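Local coordinates for protein Exo-beta-1,4-mannosidase (Rhizomucor miehei, PDB 4LYP) that probably hydrolyses beta-1,4-linked mannosides by releasing terminal mannose, and shows transglycosylation activity, as a glycoside hydrolase family 5 enzyme with a TIM-barrel fold, at residues 127-130 with 131-134; 367-370 with 371-375; 272-275 with 276-280; 83-86 with 87-90; 250-253 with 254-258. All blocks are in the same frame, centred on the assembly; numbering follows the deposited sequence. Where two conformers were deposited one is given.

Contact 1 of 5, residues 127-130 with 131-134; sequences VFVG and LDYL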
loop_
_atom_site.group_PDB
_atom_site.type_symbol
_atom_site.label_atom_id
_atom_site.label_comp_id
_atom_site.label_asym_id
_atom_site.label_seq_id
_atom_site.Cartn_x
_atom_site.Cartn_y
_atom_site.Cartn_z
ATOM N N VAL A 127 5.566 -8.289 17.107
ATOM C CA VAL A 127 5.229 -7.556 15.896
ATOM C C VAL A 127 3.799 -7.998 15.422
ATOM O O VAL A 127 3.005 -7.159 15.048
ATOM C CB VAL A 127 6.288 -7.801 14.773
ATOM C CG1 VAL A 127 5.856 -7.147 13.467
ATOM C CG2 VAL A 127 7.634 -7.280 15.237
ATOM N N PHE A 128 3.479 -9.270 15.493
ATOM C CA PHE A 128 2.152 -9.715 15.138
ATOM C C PHE A 128 1.077 -9.054 15.958
ATOM O O PHE A 128 0.017 -8.663 15.449
ATOM C CB PHE A 128 2.100 -11.250 15.209
ATOM C CG PHE A 128 1.301 -11.927 14.116
ATOM C CD1 PHE A 128 0.128 -11.382 13.560
ATOM C CD2 PHE A 128 1.807 -13.167 13.583
ATOM C CE1 PHE A 128 -0.536 -12.058 12.527
ATOM C CE2 PHE A 128 1.075 -13.871 12.629
ATOM C CZ PHE A 128 -0.046 -13.314 12.055
ATOM N N VAL A 129 1.342 -8.916 17.267
ATOM C CA VAL A 129 0.362 -8.226 18.124
ATOM C C VAL A 129 0.182 -6.778 17.658
ATOM O O VAL A 129 -0.909 -6.215 17.822
ATOM C CB VAL A 129 0.807 -8.398 19.605
ATOM C CG1 VAL A 129 0.060 -7.390 20.504
ATOM C CG2 VAL A 129 0.594 -9.799 20.097
ATOM N N GLY A 130 1.228 -6.152 17.101
ATOM C CA GLY A 130 1.040 -4.810 16.567
ATOM C C GLY A 130 -0.010 -4.782 15.473
ATOM O O GLY A 130 -0.765 -3.819 15.348
ATOM N N LEU A 131 -0.018 -5.812 14.616
ATOM C CA LEU A 131 -1.063 -5.883 13.573
ATOM C C LEU A 131 -2.450 -6.072 14.209
ATOM O O LEU A 131 -3.444 -5.441 13.769
ATOM C CB LEU A 131 -0.721 -7.041 12.587
ATOM C CG LEU A 131 -1.639 -7.188 11.363
ATOM C CD1 LEU A 131 -1.731 -5.911 10.533
ATOM C CD2 LEU A 131 -1.104 -8.316 10.533
ATOM N N ASP A 132 -2.569 -6.838 15.312
ATOM C CA ASP A 132 -3.836 -6.966 15.992
ATOM C C ASP A 132 -4.299 -5.601 16.494
ATOM O O ASP A 132 -5.456 -5.250 16.357
ATOM C CB ASP A 132 -3.680 -7.871 17.266
ATOM C CG ASP A 132 -3.417 -9.323 16.979
ATOM O OD1 ASP A 132 -3.599 -9.817 15.843
ATOM O OD2 ASP A 132 -3.023 -10.010 17.957
ATOM N N TYR A 133 -3.410 -4.821 17.116
ATOM C CA TYR A 133 -3.770 -3.509 17.618
ATOM C C TYR A 133 -4.103 -2.538 16.484
ATOM O O TYR A 133 -5.036 -1.740 16.609
ATOM C CB TYR A 133 -2.659 -2.890 18.489
ATOM C CG TYR A 133 -2.698 -3.322 19.916
ATOM C CD1 TYR A 133 -3.568 -2.743 20.782
ATOM C CD2 TYR A 133 -1.901 -4.391 20.366
ATOM C CE1 TYR A 133 -3.620 -3.160 22.132
ATOM C CE2 TYR A 133 -1.945 -4.818 21.687
ATOM C CZ TYR A 133 -2.813 -4.222 22.556
ATOM O OH TYR A 133 -2.871 -4.600 23.866
ATOM N N LEU A 134 -3.366 -2.608 15.376
ATOM C CA LEU A 134 -3.709 -1.791 14.213
ATOM C C LEU A 134 -5.138 -2.017 13.773
ATOM O O LEU A 134 -5.926 -1.080 13.625
ATOM C CB LEU A 134 -2.690 -2.081 13.105
ATOM C CG LEU A 134 -3.030 -1.397 11.741
ATOM C CD1 LEU A 134 -3.013 0.112 11.875
ATOM C CD2 LEU A 134 -2.006 -1.866 10.741
#

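Contact 2 of 5, residues 367-370 with 371-375; sequences YYQK and AFNQI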
loop_
_atom_site.group_PDB
_atom_site.type_symbol
_atom_site.label_atom_id
_atom_site.label_comp_id
_atom_site.label_asym_id
_atom_site.label_seq_id
_atom_site.Cartn_x
_atom_site.Cartn_y
_atom_site.Cartn_z
ATOM N N TYR A 367 -0.576 18.984 -7.072
ATOM C CA TYR A 367 -0.671 17.710 -7.711
ATOM C C TYR A 367 -1.742 16.834 -7.092
ATOM O O TYR A 367 -2.584 16.246 -7.772
ATOM C CB TYR A 367 0.709 17.025 -7.605
ATOM C CG TYR A 367 0.830 15.714 -8.320
ATOM C CD1 TYR A 367 0.862 15.609 -9.725
ATOM C CD2 TYR A 367 1.008 14.531 -7.538
ATOM C CE1 TYR A 367 1.067 14.393 -10.293
ATOM C CE2 TYR A 367 1.219 13.302 -8.156
ATOM C CZ TYR A 367 1.264 13.258 -9.536
ATOM O OH TYR A 367 1.506 12.064 -10.193
ATOM N N TYR A 368 -1.745 16.783 -5.729
ATOM C CA TYR A 368 -2.779 16.047 -5.016
ATOM C C TYR A 368 -4.154 16.663 -5.318
ATOM O O TYR A 368 -5.112 15.925 -5.584
ATOM C CB TYR A 368 -2.584 16.130 -3.486
ATOM C CG TYR A 368 -1.679 15.084 -2.840
ATOM C CD1 TYR A 368 -0.374 14.809 -3.270
ATOM C CD2 TYR A 368 -2.153 14.410 -1.712
ATOM C CE1 TYR A 368 0.411 13.847 -2.626
ATOM C CE2 TYR A 368 -1.378 13.453 -1.053
ATOM C CZ TYR A 368 -0.121 13.192 -1.514
ATOM O OH TYR A 368 0.621 12.249 -0.816
ATOM N N GLN A 369 -4.259 17.989 -5.231
ATOM C CA GLN A 369 -5.555 18.601 -5.375
ATOM C C GLN A 369 -6.164 18.310 -6.751
ATOM O O GLN A 369 -7.352 18.003 -6.860
ATOM C CB GLN A 369 -5.469 20.102 -5.135
ATOM C CG GLN A 369 -6.838 20.782 -5.297
ATOM C CD GLN A 369 -6.720 22.194 -4.876
ATOM O OE1 GLN A 369 -6.142 22.996 -5.618
ATOM N NE2 GLN A 369 -7.117 22.482 -3.676
ATOM N N LYS A 370 -5.367 18.372 -7.806
ATOM C CA LYS A 370 -5.862 18.108 -9.132
ATOM C C LYS A 370 -6.218 16.653 -9.314
ATOM O O LYS A 370 -7.229 16.304 -9.965
ATOM C CB LYS A 370 -4.867 18.583 -10.180
ATOM C CG LYS A 370 -4.835 20.095 -10.223
ATOM C CD LYS A 370 -3.814 20.642 -11.193
ATOM C CE LYS A 370 -3.935 22.148 -11.389
ATOM N NZ LYS A 370 -2.871 22.685 -12.352
ATOM N N ALA A 371 -5.397 15.725 -8.810
ATOM C CA ALA A 371 -5.701 14.293 -8.926
ATOM C C ALA A 371 -7.024 14.063 -8.191
ATOM O O ALA A 371 -7.916 13.337 -8.731
ATOM C CB ALA A 371 -4.569 13.457 -8.306
ATOM N N PHE A 372 -7.153 14.565 -6.968
ATOM C CA PHE A 372 -8.365 14.375 -6.190
ATOM C C PHE A 372 -9.574 14.917 -6.905
ATOM O O PHE A 372 -10.618 14.276 -6.922
ATOM C CB PHE A 372 -8.197 15.118 -4.856
ATOM C CG PHE A 372 -7.278 14.382 -3.844
ATOM C CD1 PHE A 372 -7.057 12.997 -3.864
ATOM C CD2 PHE A 372 -6.675 15.148 -2.826
ATOM C CE1 PHE A 372 -6.280 12.413 -2.903
ATOM C CE2 PHE A 372 -5.921 14.522 -1.847
ATOM C CZ PHE A 372 -5.689 13.160 -1.894
ATOM N N ASN A 373 -9.507 16.139 -7.473
ATOM C CA ASN A 373 -10.664 16.664 -8.123
ATOM C C ASN A 373 -11.079 15.820 -9.344
ATOM O O ASN A 373 -12.280 15.622 -9.599
ATOM C CB ASN A 373 -10.420 18.086 -8.575
ATOM C CG ASN A 373 -10.416 19.074 -7.408
ATOM O OD1 ASN A 373 -10.956 18.754 -6.315
ATOM N ND2 ASN A 373 -9.871 20.223 -7.638
ATOM N N GLN A 374 -10.112 15.246 -10.047
ATOM C CA GLN A 374 -10.428 14.364 -11.154
ATOM C C GLN A 374 -11.087 13.088 -10.630
ATOM O O GLN A 374 -12.036 12.565 -11.255
ATOM C CB GLN A 374 -9.164 14.083 -11.982
ATOM C CG GLN A 374 -9.506 13.298 -13.227
ATOM C CD GLN A 374 -8.270 13.066 -14.079
ATOM O OE1 GLN A 374 -7.165 13.503 -13.723
ATOM N NE2 GLN A 374 -8.404 12.368 -15.210
ATOM N N ILE A 375 -10.537 12.509 -9.552
ATOM C CA ILE A 375 -11.117 11.320 -8.995
ATOM C C ILE A 375 -12.565 11.560 -8.540
ATOM O O ILE A 375 -13.450 10.724 -8.769
ATOM C CB ILE A 375 -10.272 10.749 -7.855
ATOM C CG1 ILE A 375 -8.942 10.219 -8.400
ATOM C CG2 ILE A 375 -11.033 9.616 -7.138
ATOM C CD1 ILE A 375 -7.899 9.995 -7.320
#

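Contact 3 of 5, residues 272-275 with 276-280; sequences DEYD and FDRAH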
loop_
_atom_site.group_PDB
_atom_site.type_symbol
_atom_site.label_atom_id
_atom_site.label_comp_id
_atom_site.label_asym_id
_atom_site.label_seq_id
_atom_site.Cartn_x
_atom_site.Cartn_y
_atom_site.Cartn_z
ATOM N N ASP A 272 0.963 -1.566 -19.950
ATOM C CA ASP A 272 -0.093 -1.501 -20.979
ATOM C C ASP A 272 -1.318 -2.304 -20.497
ATOM O O ASP A 272 -1.334 -2.878 -19.395
ATOM C CB ASP A 272 0.490 -1.995 -22.341
ATOM C CG ASP A 272 0.997 -3.443 -22.293
ATOM O OD1 ASP A 272 0.964 -4.112 -21.204
ATOM O OD2 ASP A 272 1.574 -3.909 -23.301
ATOM N N GLU A 273 -2.308 -2.362 -21.407
ATOM C CA GLU A 273 -3.549 -3.093 -21.036
ATOM C C GLU A 273 -3.293 -4.614 -20.902
ATOM O O GLU A 273 -3.914 -5.264 -20.107
ATOM C CB GLU A 273 -4.634 -2.818 -22.038
ATOM C CG GLU A 273 -6.068 -3.095 -21.405
ATOM C CD GLU A 273 -7.274 -2.665 -22.278
ATOM O OE1 GLU A 273 -7.010 -2.299 -23.443
ATOM O OE2 GLU A 273 -8.500 -2.791 -21.838
ATOM N N TYR A 274 -2.332 -5.167 -21.668
ATOM C CA TYR A 274 -2.012 -6.591 -21.572
ATOM C C TYR A 274 -1.539 -6.899 -20.151
ATOM O O TYR A 274 -1.957 -7.865 -19.531
ATOM C CB TYR A 274 -0.851 -6.933 -22.587
ATOM C CG TYR A 274 -0.440 -8.389 -22.532
ATOM C CD1 TYR A 274 -1.119 -9.312 -23.326
ATOM C CD2 TYR A 274 0.564 -8.851 -21.636
ATOM C CE1 TYR A 274 -0.806 -10.674 -23.265
ATOM C CE2 TYR A 274 0.861 -10.222 -21.584
ATOM C CZ TYR A 274 0.179 -11.093 -22.412
ATOM O OH TYR A 274 0.496 -12.452 -22.382
ATOM N N ASP A 275 -0.620 -6.077 -19.631
ATOM C CA ASP A 275 -0.112 -6.268 -18.268
ATOM C C ASP A 275 -1.277 -6.133 -17.265
ATOM O O ASP A 275 -1.372 -6.899 -16.288
ATOM C CB ASP A 275 0.957 -5.222 -17.997
ATOM C CG ASP A 275 1.433 -5.175 -16.554
ATOM O OD1 ASP A 275 2.151 -6.123 -16.136
ATOM O OD2 ASP A 275 1.130 -4.163 -15.895
ATOM N N PHE A 276 -2.125 -5.108 -17.475
ATOM C CA PHE A 276 -3.300 -4.930 -16.597
ATOM C C PHE A 276 -4.178 -6.154 -16.563
ATOM O O PHE A 276 -4.609 -6.610 -15.471
ATOM C CB PHE A 276 -4.056 -3.677 -17.089
ATOM C CG PHE A 276 -5.227 -3.284 -16.239
ATOM C CD1 PHE A 276 -6.501 -3.808 -16.494
ATOM C CD2 PHE A 276 -5.061 -2.355 -15.179
ATOM C CE1 PHE A 276 -7.579 -3.382 -15.717
ATOM C CE2 PHE A 276 -6.132 -1.953 -14.416
ATOM C CZ PHE A 276 -7.379 -2.447 -14.698
ATOM N N ASP A 277 -4.499 -6.716 -17.721
ATOM C CA ASP A 277 -5.378 -7.877 -17.795
ATOM C C ASP A 277 -4.723 -9.138 -17.235
ATOM O O ASP A 277 -5.369 -9.996 -16.656
ATOM C CB ASP A 277 -5.874 -8.106 -19.239
ATOM C CG ASP A 277 -6.809 -7.019 -19.692
ATOM O OD1 ASP A 277 -7.327 -6.243 -18.858
ATOM O OD2 ASP A 277 -7.131 -6.973 -20.899
ATOM N N ARG A 278 -3.420 -9.246 -17.440
ATOM C CA ARG A 278 -2.677 -10.411 -16.934
ATOM C C ARG A 278 -2.833 -10.513 -15.385
ATOM O O ARG A 278 -2.932 -11.604 -14.835
ATOM C CB ARG A 278 -1.205 -10.244 -17.282
ATOM C CG ARG A 278 -0.263 -11.217 -16.670
ATOM C CD ARG A 278 1.121 -11.223 -17.301
ATOM N NE ARG A 278 1.746 -9.891 -17.174
ATOM C CZ ARG A 278 2.736 -9.425 -17.925
ATOM N NH1 ARG A 278 3.312 -10.219 -18.855
ATOM N NH2 ARG A 278 3.181 -8.134 -17.760
ATOM N N ALA A 279 -2.880 -9.353 -14.715
ATOM C CA ALA A 279 -3.034 -9.340 -13.272
ATOM C C ALA A 279 -4.505 -9.434 -12.836
ATOM O O ALA A 279 -4.826 -10.004 -11.822
ATOM C CB ALA A 279 -2.464 -8.024 -12.682
ATOM N N HIS A 280 -5.403 -8.764 -13.617
ATOM C CA HIS A 280 -6.763 -8.501 -13.103
ATOM C C HIS A 280 -7.859 -9.379 -13.706
ATOM O O HIS A 280 -8.927 -9.452 -13.093
ATOM C CB HIS A 280 -7.125 -7.041 -13.337
ATOM C CG HIS A 280 -6.234 -6.092 -12.594
ATOM N ND1 HIS A 280 -5.482 -5.140 -13.190
ATOM C CD2 HIS A 280 -6.087 -5.888 -11.235
ATOM C CE1 HIS A 280 -4.809 -4.432 -12.239
ATOM N NE2 HIS A 280 -5.195 -4.850 -11.066
HETATM O O HOH W 1 -8.832 -4.089 -19.605
HETATM O O HOH W 2 0.842 -8.189 -14.846
#

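Contact 4 of 5, residues 83-86 with 87-90; sequences LEIK and QMAE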
loop_
_atom_site.group_PDB
_atom_site.type_symbol
_atom_site.label_atom_id
_atom_site.label_comp_id
_atom_site.label_asym_id
_atom_site.label_seq_id
_atom_site.Cartn_x
_atom_site.Cartn_y
_atom_site.Cartn_z
ATOM N N LEU A 83 -2.776 7.724 18.020
ATOM C CA LEU A 83 -2.944 9.124 17.685
ATOM C C LEU A 83 -2.975 9.348 16.167
ATOM O O LEU A 83 -3.763 10.129 15.667
ATOM C CB LEU A 83 -1.816 9.939 18.332
ATOM C CG LEU A 83 -1.793 11.429 17.992
ATOM C CD1 LEU A 83 -3.054 12.187 18.307
ATOM C CD2 LEU A 83 -0.538 12.077 18.589
ATOM N N GLU A 84 -2.117 8.636 15.441
ATOM C CA GLU A 84 -2.047 8.820 13.991
ATOM C C GLU A 84 -3.321 8.277 13.341
ATOM O O GLU A 84 -3.823 8.887 12.367
ATOM C CB GLU A 84 -0.823 8.105 13.468
ATOM C CG GLU A 84 0.462 8.891 13.873
ATOM C CD GLU A 84 1.765 8.280 13.438
ATOM O OE1 GLU A 84 1.802 7.157 12.846
ATOM O OE2 GLU A 84 2.788 8.975 13.627
ATOM N N ILE A 85 -3.875 7.165 13.834
ATOM C CA ILE A 85 -5.194 6.698 13.344
ATOM C C ILE A 85 -6.280 7.729 13.600
ATOM O O ILE A 85 -7.081 8.034 12.730
ATOM C CB ILE A 85 -5.597 5.306 13.963
ATOM C CG1 ILE A 85 -4.582 4.227 13.699
ATOM C CG2 ILE A 85 -6.961 4.923 13.413
ATOM C CD1 ILE A 85 -4.310 3.971 12.252
ATOM N N LYS A 86 -6.287 8.276 14.832
ATOM C CA LYS A 86 -7.252 9.348 15.158
ATOM C C LYS A 86 -7.056 10.538 14.229
ATOM O O LYS A 86 -8.067 11.096 13.662
ATOM C CB LYS A 86 -7.034 9.742 16.610
ATOM C CG LYS A 86 -8.017 10.860 17.074
ATOM C CD LYS A 86 -7.794 11.099 18.603
ATOM C CE LYS A 86 -8.773 12.155 19.080
ATOM N NZ LYS A 86 -8.418 13.531 18.720
ATOM N N GLN A 87 -5.830 10.959 13.925
ATOM C CA GLN A 87 -5.608 12.050 13.001
ATOM C C GLN A 87 -6.157 11.746 11.627
ATOM O O GLN A 87 -6.779 12.587 10.943
ATOM C CB GLN A 87 -4.089 12.387 12.844
ATOM C CG GLN A 87 -3.478 12.966 14.087
ATOM C CD GLN A 87 -1.965 12.987 14.031
ATOM O OE1 GLN A 87 -1.302 12.325 13.189
ATOM N NE2 GLN A 87 -1.349 13.708 14.960
ATOM N N MET A 88 -5.944 10.509 11.161
ATOM C CA MET A 88 -6.440 10.123 9.851
ATOM C C MET A 88 -7.965 10.084 9.861
ATOM O O MET A 88 -8.599 10.548 8.886
ATOM C CB MET A 88 -5.798 8.784 9.412
ATOM C CG MET A 88 -4.366 8.987 8.988
ATOM S SD MET A 88 -3.643 7.503 8.234
ATOM C CE MET A 88 -3.458 6.417 9.674
ATOM N N ALA A 89 -8.589 9.651 10.920
ATOM C CA ALA A 89 -10.053 9.667 11.013
ATOM C C ALA A 89 -10.546 11.097 10.940
ATOM O O ALA A 89 -11.516 11.410 10.238
ATOM C CB ALA A 89 -10.511 9.042 12.306
ATOM N N GLU A 90 -9.828 12.043 11.583
ATOM C CA GLU A 90 -10.237 13.471 11.596
ATOM C C GLU A 90 -10.070 14.069 10.204
ATOM O O GLU A 90 -10.800 15.001 9.877
ATOM C CB GLU A 90 -9.446 14.226 12.689
ATOM C CG GLU A 90 -9.976 13.766 14.098
ATOM C CD GLU A 90 -9.096 14.203 15.237
ATOM O OE1 GLU A 90 -7.877 14.590 15.051
ATOM O OE2 GLU A 90 -9.584 14.019 16.369
HETATM O O HOH W 3 -5.725 14.296 16.918
#

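Contact 5 of 5, residues 250-253 with 254-258; sequences ISTF and IKKGA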
loop_
_atom_site.group_PDB
_atom_site.type_symbol
_atom_site.label_atom_id
_atom_site.label_comp_id
_atom_site.label_asym_id
_atom_site.label_seq_id
_atom_site.Cartn_x
_atom_site.Cartn_y
_atom_site.Cartn_z
ATOM N N ILE A 250 -2.640 -17.833 -6.963
ATOM C CA ILE A 250 -2.565 -17.249 -5.630
ATOM C C ILE A 250 -3.878 -16.607 -5.264
ATOM O O ILE A 250 -4.317 -16.679 -4.115
ATOM C CB ILE A 250 -1.363 -16.291 -5.459
ATOM C CG1 ILE A 250 0.008 -16.835 -5.803
ATOM C CG2 ILE A 250 -1.312 -15.814 -3.975
ATOM C CD1 ILE A 250 0.375 -18.047 -4.937
ATOM N N SER A 251 -4.537 -15.923 -6.236
ATOM C CA SER A 251 -5.822 -15.293 -5.880
ATOM C C SER A 251 -6.850 -16.349 -5.428
ATOM O O SER A 251 -7.615 -16.116 -4.531
ATOM C CB SER A 251 -6.350 -14.465 -7.036
ATOM O OG SER A 251 -6.670 -15.283 -8.194
ATOM N N THR A 252 -6.835 -17.517 -6.088
ATOM C CA THR A 252 -7.804 -18.566 -5.759
ATOM C C THR A 252 -7.470 -19.136 -4.380
ATOM O O THR A 252 -8.366 -19.390 -3.576
ATOM C CB THR A 252 -7.736 -19.667 -6.846
ATOM O OG1 THR A 252 -8.219 -19.094 -8.021
ATOM C CG2 THR A 252 -8.616 -20.916 -6.482
ATOM N N PHE A 253 -6.175 -19.295 -4.066
ATOM C CA PHE A 253 -5.756 -19.763 -2.748
ATOM C C PHE A 253 -6.261 -18.796 -1.674
ATOM O O PHE A 253 -6.817 -19.186 -0.656
ATOM C CB PHE A 253 -4.220 -19.873 -2.669
ATOM C CG PHE A 253 -3.706 -20.292 -1.348
ATOM C CD1 PHE A 253 -3.607 -21.642 -1.025
ATOM C CD2 PHE A 253 -3.362 -19.348 -0.378
ATOM C CE1 PHE A 253 -3.125 -22.023 0.250
ATOM C CE2 PHE A 253 -2.938 -19.740 0.851
ATOM C CZ PHE A 253 -2.804 -21.064 1.171
ATOM N N ILE A 254 -6.048 -17.479 -1.902
ATOM C CA ILE A 254 -6.433 -16.472 -0.926
ATOM C C ILE A 254 -7.972 -16.465 -0.739
ATOM O O ILE A 254 -8.434 -16.430 0.392
ATOM C CB ILE A 254 -5.941 -15.057 -1.360
ATOM C CG1 ILE A 254 -4.440 -15.025 -1.264
ATOM C CG2 ILE A 254 -6.566 -13.947 -0.550
ATOM C CD1 ILE A 254 -3.835 -13.785 -1.887
ATOM N N LYS A 255 -8.710 -16.537 -1.854
ATOM C CA LYS A 255 -10.164 -16.512 -1.777
ATOM C C LYS A 255 -10.701 -17.734 -1.037
ATOM O O LYS A 255 -11.581 -17.629 -0.173
ATOM C CB LYS A 255 -10.739 -16.467 -3.197
ATOM C CG LYS A 255 -12.258 -16.409 -3.192
ATOM C CD LYS A 255 -12.944 -15.179 -2.694
ATOM C CE LYS A 255 -12.703 -14.011 -3.588
ATOM N NZ LYS A 255 -13.548 -12.761 -3.203
ATOM N N LYS A 256 -10.164 -18.921 -1.338
ATOM C CA LYS A 256 -10.622 -20.124 -0.632
ATOM C C LYS A 256 -10.244 -20.035 0.886
ATOM O O LYS A 256 -10.979 -20.509 1.736
ATOM C CB LYS A 256 -9.983 -21.360 -1.266
ATOM C CG LYS A 256 -10.621 -21.720 -2.650
ATOM C CD LYS A 256 -10.066 -23.026 -3.181
ATOM C CE LYS A 256 -10.835 -23.643 -4.377
ATOM N NZ LYS A 256 -10.914 -22.820 -5.594
ATOM N N GLY A 257 -9.122 -19.339 1.178
ATOM C CA GLY A 257 -8.737 -19.188 2.580
ATOM C C GLY A 257 -9.652 -18.248 3.368
ATOM O O GLY A 257 -9.780 -18.406 4.563
ATOM N N ALA A 258 -10.216 -17.236 2.692
ATOM C CA ALA A 258 -11.088 -16.248 3.352
ATOM C C ALA A 258 -12.230 -15.914 2.393
ATOM O O ALA A 258 -12.240 -14.858 1.749
ATOM C CB ALA A 258 -10.290 -14.959 3.733
#

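Contact 1 of 5, residues 127-130 with 131-134
Val129 and Tyr133 meet one turn apart in a local i to i+4 side-chain contact on helix 125-140, one of the helices in the outer layer of the TIM barrel, between strands 95-99 and 144-148 in the chain. Tyr133 N donates to Val129 O at 2.9 Å with an N-H...O angle of 162°, and Leu134 N reaches Gly130 O at the same 2.9 Å. The bond from Asp132 N to Phe128 O is longer, at 3.2 Å, and the one from Leu131 N to Val127 O is weak.

The Asp132 carboxylate lies back along the preceding turn, OD2 3.8 Å from Val129 CA, within a polar cluster: OD2 forms a salt bridge with Arg215 and a hydrogen bond with Thr218 OG1, and OD1 is hydrogen-bonded to Tyr224 OH. These bonds satisfy a buried acid. Phe128 and Leu131 touch more loosely, through CE1 and CD2 at 4.3 Å. The Tyr133 ring also forms a cation-pi contact with Arg78 of helix 78-90.

The valine and tyrosine side chains run side by side. With Val129 CG1 anti to the backbone N (chi1 164°), that methyl lies in the plane of the tyrosine ring at its edge, 3.5 Å from Tyr133 CE2.

Contact 2 of 5, residues 367-370 with 371-375
The rings of Tyr368 and Phe372 form an offset edge-to-face pair: the edge of the tyrosine is turned toward the face of the phenylalanine, with planes at 87° and centroids 5.7 Å apart. The touching atom on the tyrosine is CD2, which lies 3.8 Å from Phe372 CZ. Each ring also has an aromatic neighbour elsewhere: Tyr436 stacks on Phe372, and Phe338 meets Tyr368 at an oblique angle. The i to i+4 spacing sets the two side chains alongside each other and pointing the same way. Phe372 CG stands anti to its own carbonyl carbon (chi1 -76°), which folds the base of the ring back over the preceding turn, and CG comes 3.2 Å from Tyr368 O.

That carbonyl is itself engaged: Phe372 N donates to Tyr368 O at 2.8 Å, and the bond is nearly straight at 170°. Ala371 N to Tyr367 O at 3.0 Å and Asn373 N to Gln369 O at 2.9 Å continue the same alpha-helical ladder. On the outer side, Lys370 extends its chain to a salt bridge with Glu366, one turn back.

Helix 362-380 is thus held on several sides. Tyr367 and Gln374 pack on helix 308-329, Gln369 and Phe372 rest on Ile432 of helix 429-448, and Tyr368, Phe372 and Ile375 lie against strand 386-394 of the barrel.

Contact 3 of 5, residues 272-275 with 276-280
Phe276 opens the later half of helix 273-280 by returning its backbone N to Asp272 O at 3.0 Å, its side chain heading toward Leu329 of helix 308-329. Asp277 comes next, bonded through N to Glu273 O at 2.9 Å. Its OD2 lies 4.5 Å from Glu273 OE2, a like-charge pair beside a water that sits 2.6 Å from Glu273 OE2 and 2.7 Å from Asp277 OD1.

Arg278 and Asp275 make the direct polar side-chain contact. The arginine chain bends at chi3 (60°), swinging the guanidinium back over the first turn, where NH2 makes a salt bridge with Asp275 OD1 at 2.8 Å. The acceptor uses its anti lone pair and lies in the guanidinium plane. A second water joins Arg278 NE to Asp275 O and OD1, and Glu241 is a further salt-bridge partner of NH2. The Tyr274 ring stands at 86° to the guanidinium, with NH1 3.7 Å from CE2 at the ring edge.

Ala279 N then donates to Asp275 O at 3.3 Å, and His280 places ND1 over the face of Phe276, weakly hydrogen-bonded to Phe276 O. Asp272 OD1 accepts from Asp275 N, the N-cap of a TIM-barrel helix between strands 262-264 and 288-292 in the chain.

Contact 4 of 5, residues 83-86 with 87-90
Between Leu83-Lys86 and Gln87-Glu90 the backbone of helix 78-90 keeps regular i to i+4 bonding, with Gln87 N to Leu83 O at 2.8 Å and Glu90 N to Lys86 O at 2.9 Å.

On the outward side, Lys86 and Glu90 form a salt bridge one turn apart. The lysine chain runs straight as far as CE and then bends (chi4 -77°), which brings NZ back to Glu90 OE2 at 2.7 Å. It meets that oxygen on the syn side, 16° out of the carboxylate plane. A water accepts weakly from NZ and donates to Glu90 OE1 at 2.9 Å, so both carboxylate oxygens are engaged.

Gln87 has its long axis slanted past Leu83: NE2 lies 3.8 Å from Leu83 CG, and OE1 is 3.9 Å from Glu84 CG. The amide is held from beyond the helix by Tyr392 on OE1 and Glu395 on NE2. Glu84, buried nearby, is gripped by Tyr62, Arg80 and the backbone N of Glu395. Ile85 and Met88 face the barrel and rest on Leu96 of strand 95-99; a touch between them is doubtful, as Ile85 has two conformers.

The arrangement is that of an amphipathic TIM-barrel helix: apolar side chains toward the strand, and an i to i+4 lysine-glutamate pair on the exposed side.

Contact 5 of 5, residues 250-253 with 254-258
Ile254 reaches back along helix 244-257 to overlap Ile250, its CD1 resting 3.9 Å from Ile250 CG2. This helix is the connection of a beta-alpha-beta unit of the TIM barrel, between parallel strands 230-234 and 262-264. Two features of Ile254 explain the overlap. CG1 lies anti to the carbonyl carbon (chi1 -69°) and the chain then extends (chi2 170°), so the long branch runs toward the preceding turn, passing CG1 3.3 Å from Ile250 O. From there the side chain packs on Val263 and Trp233, one on each of the two strands.

The backbone bonds are of equal length: Ile254 N to Ile250 O, Lys255 N to Ser251 O and Lys256 N to Thr252 O are all 2.9 Å.

Polar side chains find their partners around the helix. Ser251 OG and Thr252 OG1 return to the backbone carbonyls Phe247 O and Glu248 O respectively, and Thr252 OG1 is also hydrogen-bonded to Asn284 ND2. Lys255, curled at chi2 and chi3, ends in a salt bridge with Asp286. The Lys256 chain runs alongside Thr252, pointing the same way, while Phe253 packs against Lys206 and Ile209 of helix 197-213.

The helix closes at Gly257, whose N bonds to Phe253 O at a bent 143°. Ala258, the first residue to leave helical torsions, still donates from N to Ile254 O at 3.0 Å.

How the contacts relate
All five contacts are single-helix contacts on separate helices of the same TIM-barrel enzyme, each centred 17 to 19 Å from the centre of the chain. Contacts 1 and 4 are the touching pair: Leu134 CD1 meets Ile85 CD1 at 4.1 Å, although Ile85 has two conformers. Contact 3 approaches contact 5 to about 7 Å between nearest atoms. Contacts 2 and 5 lie on opposite sides of the chain's centre, their own centres 34 Å apart. Bound guanidine occupies a pocket, probably the active site, lined by Trp153, Glu238, Trp293, Asn296 and Glu416, and a second lies by Lys46, Tyr55 and Arg382; the side chains of Tyr367 and Asp275 each stand about 12 Å from a guanidine.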